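Local atomic coordinates of xylulose kinase (Escherichia coli, PDB entry 2ITM), a protein that catalyses the ATP-dependent phosphorylation of D-xylulose to D-xylulose 5-phosphate, and works less efficiently on 1-deoxy-D-xylulose. Residues Val68-Ile73 against Arg430-Ala435; Tyr155-Met160 against Val227-Gly232; Ser272-Phe277 against Asp378-Cys383. All blocks are in the same frame, centred on the assembly; numbering follows the deposited sequence.

Contact 1. Residues Val68-Ile73 against Arg430-Ala435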
# COMPACT_ATOMS: atom_id res chain seq x y z
N VAL A 68 -8.47 -2.93 54.75
CA VAL A 68 -7.96 -3.96 53.86
C VAL A 68 -7.49 -5.18 54.64
O VAL A 68 -6.81 -5.06 55.64
CB VAL A 68 -6.84 -3.42 52.97
CG1 VAL A 68 -6.26 -4.52 52.12
CG2 VAL A 68 -7.34 -2.31 52.11
N LYS A 69 -7.84 -6.36 54.14
CA LYS A 69 -7.60 -7.60 54.84
C LYS A 69 -6.56 -8.46 54.12
O LYS A 69 -5.89 -9.28 54.74
CB LYS A 69 -8.89 -8.38 54.99
CG LYS A 69 -10.00 -7.58 55.64
CD LYS A 69 -11.25 -8.41 55.83
CE LYS A 69 -12.43 -7.54 56.27
NZ LYS A 69 -13.72 -8.27 56.32
N ALA A 70 -6.44 -8.28 52.81
CA ALA A 70 -5.39 -8.92 52.04
C ALA A 70 -4.99 -8.12 50.81
O ALA A 70 -5.75 -7.29 50.33
CB ALA A 70 -5.79 -10.32 51.64
N LEU A 71 -3.79 -8.38 50.31
CA LEU A 71 -3.26 -7.68 49.14
C LEU A 71 -2.65 -8.61 48.10
O LEU A 71 -1.90 -9.51 48.42
CB LEU A 71 -2.27 -6.62 49.56
CG LEU A 71 -1.62 -5.81 48.45
CD1 LEU A 71 -1.20 -4.44 48.91
CD2 LEU A 71 -0.44 -6.57 47.90
N GLY A 72 -2.98 -8.35 46.84
CA GLY A 72 -2.44 -9.08 45.71
C GLY A 72 -1.70 -8.23 44.72
O GLY A 72 -1.95 -7.05 44.58
N ILE A 73 -0.77 -8.86 44.01
CA ILE A 73 -0.03 -8.23 42.93
C ILE A 73 -0.09 -9.01 41.62
O ILE A 73 -0.15 -10.23 41.61
CB ILE A 73 1.44 -7.96 43.32
CG1 ILE A 73 2.23 -9.25 43.36
CG2 ILE A 73 1.53 -7.28 44.64
CD1 ILE A 73 3.19 -9.31 44.49
N ARG A 430 -8.74 -10.42 43.45
CA ARG A 430 -9.52 -11.64 43.54
C ARG A 430 -8.71 -12.71 44.26
O ARG A 430 -9.22 -13.45 45.09
CB ARG A 430 -9.92 -12.13 42.15
CG ARG A 430 -11.27 -11.65 41.60
CD ARG A 430 -12.22 -11.24 42.68
NE ARG A 430 -13.21 -10.25 42.22
CZ ARG A 430 -13.96 -10.40 41.16
NH1 ARG A 430 -13.84 -11.48 40.42
NH2 ARG A 430 -14.83 -9.47 40.83
N LEU A 431 -7.43 -12.76 43.95
CA LEU A 431 -6.55 -13.72 44.57
C LEU A 431 -6.42 -13.48 46.07
O LEU A 431 -6.42 -14.40 46.84
CB LEU A 431 -5.21 -13.76 43.86
CG LEU A 431 -5.22 -14.45 42.50
CD1 LEU A 431 -3.98 -14.12 41.73
CD2 LEU A 431 -5.34 -15.95 42.66
N ALA A 432 -6.31 -12.22 46.46
CA ALA A 432 -6.25 -11.86 47.86
C ALA A 432 -7.54 -12.23 48.61
O ALA A 432 -7.48 -12.73 49.72
CB ALA A 432 -5.95 -10.40 48.01
N GLN A 433 -8.67 -11.96 47.99
CA GLN A 433 -9.94 -12.46 48.45
C GLN A 433 -9.95 -13.93 48.77
O GLN A 433 -10.42 -14.32 49.82
CB GLN A 433 -11.00 -12.19 47.40
CG GLN A 433 -11.71 -10.90 47.58
CD GLN A 433 -13.04 -10.90 46.91
OE1 GLN A 433 -13.12 -10.89 45.69
NE2 GLN A 433 -14.09 -10.93 47.69
N ILE A 434 -9.47 -14.73 47.85
CA ILE A 434 -9.41 -16.16 48.02
C ILE A 434 -8.64 -16.50 49.29
O ILE A 434 -9.13 -17.18 50.16
CB ILE A 434 -8.75 -16.82 46.80
CG1 ILE A 434 -9.60 -16.63 45.56
CG2 ILE A 434 -8.52 -18.29 47.04
CD1 ILE A 434 -9.13 -17.41 44.39
N ALA A 435 -7.43 -15.99 49.40
CA ALA A 435 -6.58 -16.26 50.54
C ALA A 435 -7.23 -15.79 51.83
O ALA A 435 -7.11 -16.44 52.85
CB ALA A 435 -5.24 -15.60 50.35
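Ala70 and Gly72 give strand 70-73 a nearly smooth face, against which helix 430-435 lies at 140° to the strand direction, the two axes only 6.5 Å apart. Leu431, early in the helical segment, packs on Val228 of the neighbouring strand. Ala432 follows as the main point of touch: its CB stands 3.6 Å from Ala70 CB, methyl against methyl. Gly72 has no side chain, which lets Ala432 CB come 3.8 Å from Gly72 N and rest partly on bare strand backbone. In return, Ala70 CB sits 3.5 Å from Ala432 O. The N-terminal FGGY domain has the actin-like ATPase fold, and here its central sheet is covered on one face by a helix from the C-terminal FGGY sequence region; small residues on both surfaces suit so close an approach. Gln433, one residue on, turns from the strand, and its longer polar chain packs instead on Tyr2 and Leu17 of the same sheet. At the end of the segment Ala435, another small residue, meets Val228 on the adjoining strand.

Contact 2. Residues Tyr155-Met160 against Val227-Gly232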
# COMPACT_ATOMS: atom_id res chain seq x y z
N TYR A 155 9.88 -8.43 42.47
CA TYR A 155 10.77 -7.45 43.08
C TYR A 155 9.96 -6.52 43.96
O TYR A 155 10.35 -6.20 45.06
CB TYR A 155 11.54 -6.63 42.04
CG TYR A 155 12.25 -5.45 42.65
CD1 TYR A 155 13.46 -5.61 43.30
CD2 TYR A 155 11.71 -4.18 42.60
CE1 TYR A 155 14.10 -4.53 43.85
CE2 TYR A 155 12.34 -3.11 43.15
CZ TYR A 155 13.54 -3.28 43.78
OH TYR A 155 14.16 -2.21 44.35
N LEU A 156 8.81 -6.12 43.44
CA LEU A 156 7.81 -5.40 44.20
C LEU A 156 7.43 -6.06 45.51
O LEU A 156 7.41 -5.42 46.55
CB LEU A 156 6.58 -5.15 43.34
CG LEU A 156 5.82 -3.87 43.59
CD1 LEU A 156 6.75 -2.70 43.81
CD2 LEU A 156 4.91 -3.60 42.42
N ARG A 157 7.13 -7.36 45.47
CA ARG A 157 6.86 -8.12 46.67
C ARG A 157 7.97 -8.00 47.70
O ARG A 157 7.71 -7.72 48.85
CB ARG A 157 6.57 -9.58 46.33
CG ARG A 157 6.33 -10.45 47.54
CD ARG A 157 6.56 -11.93 47.30
NE ARG A 157 6.17 -12.32 45.96
CZ ARG A 157 4.92 -12.36 45.55
NH1 ARG A 157 3.93 -12.08 46.37
NH2 ARG A 157 4.66 -12.70 44.30
N LEU A 158 9.21 -8.24 47.29
CA LEU A 158 10.37 -8.13 48.16
C LEU A 158 10.47 -6.77 48.84
O LEU A 158 10.67 -6.68 50.04
CB LEU A 158 11.64 -8.46 47.40
CG LEU A 158 12.96 -8.19 48.13
CD1 LEU A 158 13.23 -9.28 49.10
CD2 LEU A 158 14.10 -8.03 47.16
N ARG A 159 10.28 -5.71 48.07
CA ARG A 159 10.21 -4.37 48.63
C ARG A 159 9.06 -4.15 49.62
O ARG A 159 9.18 -3.38 50.55
CB ARG A 159 10.18 -3.33 47.51
CG ARG A 159 11.54 -3.03 46.90
CD ARG A 159 12.52 -2.37 47.85
NE ARG A 159 13.13 -1.17 47.29
CZ ARG A 159 12.68 0.05 47.49
NH1 ARG A 159 11.61 0.25 48.24
NH2 ARG A 159 13.28 1.08 46.93
N MET A 160 7.95 -4.85 49.41
CA MET A 160 6.79 -4.75 50.26
C MET A 160 6.82 -5.68 51.48
O MET A 160 6.24 -5.36 52.50
CB MET A 160 5.52 -4.99 49.47
CG MET A 160 5.09 -3.87 48.56
SD MET A 160 3.46 -4.15 47.88
CE MET A 160 3.73 -5.65 47.01
N VAL A 227 0.01 -11.01 52.02
CA VAL A 227 0.21 -10.80 50.60
C VAL A 227 0.22 -12.12 49.85
O VAL A 227 0.93 -13.03 50.22
CB VAL A 227 1.53 -10.10 50.33
CG1 VAL A 227 1.76 -9.97 48.84
CG2 VAL A 227 1.59 -8.77 51.02
N VAL A 228 -0.57 -12.22 48.80
CA VAL A 228 -0.58 -13.41 47.98
C VAL A 228 0.44 -13.37 46.84
O VAL A 228 0.95 -12.32 46.50
CB VAL A 228 -1.98 -13.78 47.46
CG1 VAL A 228 -2.97 -13.92 48.60
CG2 VAL A 228 -2.45 -12.77 46.44
N ALA A 229 0.72 -14.52 46.26
CA ALA A 229 1.69 -14.64 45.19
C ALA A 229 1.31 -13.87 43.93
O ALA A 229 2.16 -13.35 43.24
CB ALA A 229 1.94 -16.09 44.86
N GLY A 230 0.02 -13.81 43.63
CA GLY A 230 -0.47 -13.14 42.45
C GLY A 230 -0.34 -13.96 41.18
O GLY A 230 -0.39 -15.18 41.20
N GLY A 231 -0.19 -13.26 40.07
CA GLY A 231 -0.03 -13.86 38.74
C GLY A 231 0.69 -12.91 37.80
O GLY A 231 0.73 -11.71 38.01
N GLY A 232 1.28 -13.47 36.75
CA GLY A 232 1.58 -12.69 35.57
C GLY A 232 0.33 -11.97 35.10
O GLY A 232 -0.78 -12.41 35.36
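Arg157 reaches Val228 and Ala229 from helix 155-160 by first extending and then turning: its CG lies anti to the backbone N (chi1 178°), which sends the chain outward, and a bend at chi3 (-35°) swings the guanidinium edge-on to the backbone. Val227 has its CG1 anti to its own N, and this methyl lies 3.9 Å from Arg157 NH1, also near the guanidinium plane. Two parallel-running bonds carry the contact. Arg157 NH1 donates to Val228 O at 3.0 Å, coming from 44° above the carbonyl plane. Arg157 NH2 donates to Ala229 O at 2.8 Å, a straighter bond whose donor is tilted less from the carbonyl plane. Both oxygens lie close to the plane of the guanidinium, as its N-H directions require. In a regular strand successive carbonyls point to alternate sides; the helical backbone conformation of Ala229, where strand order lapses, lets both face the arginine. Gly230 follows with a positive phi, which favours glycine, and Gly232 takes the N-cap position of the helix that begins at Asp233, the inferred proton acceptor. The other N-H groups are also engaged: NE bonds to Ala165 O, NH1 weakly to Thr209 OG1, and NH2 forms a salt bridge with Asp154. A leucine in place of Arg157 would probably leave the carbonyls of Val228 and Ala229 without these donors and Asp154 without its mate. Gripped at all three nitrogens, the buried guanidinium is held against rotation; Asp154 probably offsets its charge, while its partly positive N-H groups suit the two backbone oxygens that the broken strand leaves facing the helix.

Contact 3. Residues Ser272-Phe277 against Asp378-Cys383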
# COMPACT_ATOMS: atom_id res chain seq x y z
N SER A 272 5.40 -23.39 16.45
CA SER A 272 4.12 -23.09 17.06
C SER A 272 4.41 -21.70 17.61
O SER A 272 5.52 -21.20 17.51
CB SER A 272 3.61 -24.33 17.81
OG SER A 272 2.50 -24.03 18.63
N ALA A 273 3.40 -21.08 18.20
CA ALA A 273 3.36 -19.66 18.46
C ALA A 273 2.20 -19.67 19.45
O ALA A 273 1.64 -18.63 19.78
CB ALA A 273 3.26 -18.45 17.56
N VAL A 274 1.85 -20.85 19.92
CA VAL A 274 1.05 -20.93 21.11
C VAL A 274 1.92 -21.14 22.33
O VAL A 274 2.77 -22.02 22.37
CB VAL A 274 -0.03 -21.99 20.99
CG1 VAL A 274 -0.86 -22.03 22.23
CG2 VAL A 274 -0.89 -21.70 19.82
N HIS A 275 1.71 -20.32 23.34
CA HIS A 275 2.42 -20.50 24.58
C HIS A 275 1.64 -21.25 25.64
O HIS A 275 0.44 -21.13 25.74
CB HIS A 275 2.93 -19.17 25.09
CG HIS A 275 3.97 -18.58 24.21
ND1 HIS A 275 3.89 -17.31 23.71
CD2 HIS A 275 5.10 -19.12 23.70
CE1 HIS A 275 4.94 -17.07 22.95
NE2 HIS A 275 5.69 -18.16 22.92
N SER A 276 2.37 -22.05 26.40
CA SER A 276 1.79 -22.86 27.44
C SER A 276 2.45 -22.58 28.77
O SER A 276 3.66 -22.74 28.93
CB SER A 276 1.89 -24.34 27.07
OG SER A 276 1.35 -25.17 28.07
N PHE A 277 1.66 -22.14 29.72
CA PHE A 277 2.13 -21.82 31.06
C PHE A 277 1.25 -22.40 32.14
O PHE A 277 0.14 -22.84 31.89
CB PHE A 277 2.19 -20.31 31.24
CG PHE A 277 3.07 -19.61 30.27
CD1 PHE A 277 2.58 -18.58 29.51
CD2 PHE A 277 4.39 -19.95 30.15
CE1 PHE A 277 3.38 -17.93 28.62
CE2 PHE A 277 5.20 -19.29 29.27
CZ PHE A 277 4.70 -18.28 28.51
N ASP A 378 -8.22 -20.82 15.98
CA ASP A 378 -8.11 -22.17 15.46
C ASP A 378 -6.78 -22.83 15.83
O ASP A 378 -6.74 -23.97 16.23
CB ASP A 378 -8.27 -22.16 13.94
CG ASP A 378 -9.71 -21.97 13.50
OD1 ASP A 378 -10.62 -22.07 14.33
OD2 ASP A 378 -10.02 -21.70 12.33
N VAL A 379 -5.69 -22.10 15.68
CA VAL A 379 -4.37 -22.59 16.02
C VAL A 379 -4.27 -23.04 17.50
O VAL A 379 -3.82 -24.13 17.80
CB VAL A 379 -3.29 -21.53 15.72
CG1 VAL A 379 -1.94 -21.98 16.21
CG2 VAL A 379 -3.26 -21.21 14.26
N VAL A 380 -4.74 -22.19 18.41
CA VAL A 380 -4.82 -22.53 19.82
C VAL A 380 -5.69 -23.76 20.06
O VAL A 380 -5.33 -24.63 20.83
CB VAL A 380 -5.30 -21.33 20.63
CG1 VAL A 380 -5.79 -21.74 21.99
CG2 VAL A 380 -4.19 -20.31 20.75
N HIS A 381 -6.83 -23.82 19.39
CA HIS A 381 -7.74 -24.93 19.56
C HIS A 381 -7.10 -26.23 19.10
O HIS A 381 -7.27 -27.26 19.74
CB HIS A 381 -9.06 -24.65 18.85
CG HIS A 381 -9.80 -23.47 19.41
ND1 HIS A 381 -10.83 -22.85 18.74
CD2 HIS A 381 -9.65 -22.81 20.57
CE1 HIS A 381 -11.28 -21.85 19.48
NE2 HIS A 381 -10.59 -21.81 20.59
N ALA A 382 -6.34 -26.17 18.03
CA ALA A 382 -5.68 -27.33 17.48
C ALA A 382 -4.71 -27.96 18.47
O ALA A 382 -4.26 -29.08 18.30
CB ALA A 382 -4.97 -26.96 16.20
N CYS A 383 -4.37 -27.20 19.51
CA CYS A 383 -3.42 -27.63 20.51
C CYS A 383 -4.11 -28.58 21.48
O CYS A 383 -3.47 -29.35 22.17
CB CYS A 383 -2.80 -26.44 21.25
SG CYS A 383 -1.69 -25.41 20.29
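Val274 is the residue through which segment 272-277 meets Val379, Val380 and Cys383. Two residues before it, the Ser272 hydroxyl turns back to its own loop: Val274 N bonds weakly to Ser272 OG at 3.5 Å, and OG also takes part in a bond with Lys269 O. This part of the loop is poorly ordered. At Val274 the CB points toward segment 378-383. With CG1 anti to the backbone N (chi1 -179°), CG2 lies beside that nitrogen and faces three partners at once. Val274 CG2 stands 3.7 Å from Val380 CG2, where the two valines cross at about a right angle, and 3.8 Å from Val379 CG1, where they slide past each other in opposite directions. Cys383 brings a third partner, its SG 3.8 Å from Val274 CG2 and 4.0 Å from Val274 CG1, so the sulfur lies along the branched end. A beta-branched residue suits this place, because the branch at CB presents CG2 to two valines and the sulfur while CG1 stays near Cys383 SG and Val380 CG2. Leu287 of strand 285-291 touches both Val274 and Cys383 and extends the apolar cluster. From His275 onward the segment is strand and turns to other neighbours: the His275 ring meets Phe127 edge-to-face, its backbone pairs with Met288 of the xylulose pocket, and Ser276 OG bonds to Leu267 O. The arrangement belongs to the actin-like ATPase fold of the C-terminal FGGY domain, where helix 358-381 and the residues just after it pack on the loop leading into outer strand 275-278, the side chain of Val274 about 11 Å from the bound D-xylulose.

Overall arrangement
Contacts 1 and 2 share the sheet of the N-terminal domain: strands 70-75 and 226-232 are neighbours in it, joined by Leu71 O and Val228 N, and Ile73 packs against Arg157 and Met160. Both are buried, yet unlike in chemistry, contact 1 being close packing of small apolar residues and contact 2 a charged group bonded to backbone carbonyls. Contact 1 joins the two FGGY family regions, whereas contact 2 lies wholly in the N-terminal one and contact 3 wholly in the C-terminal one, its centre about 31 Å from that of contact 1. Only partly buried, contact 3 relies on valine methyls and a thiol. Along the chain, contact 1 closes a loop within which contacts 2 and 3 follow in series.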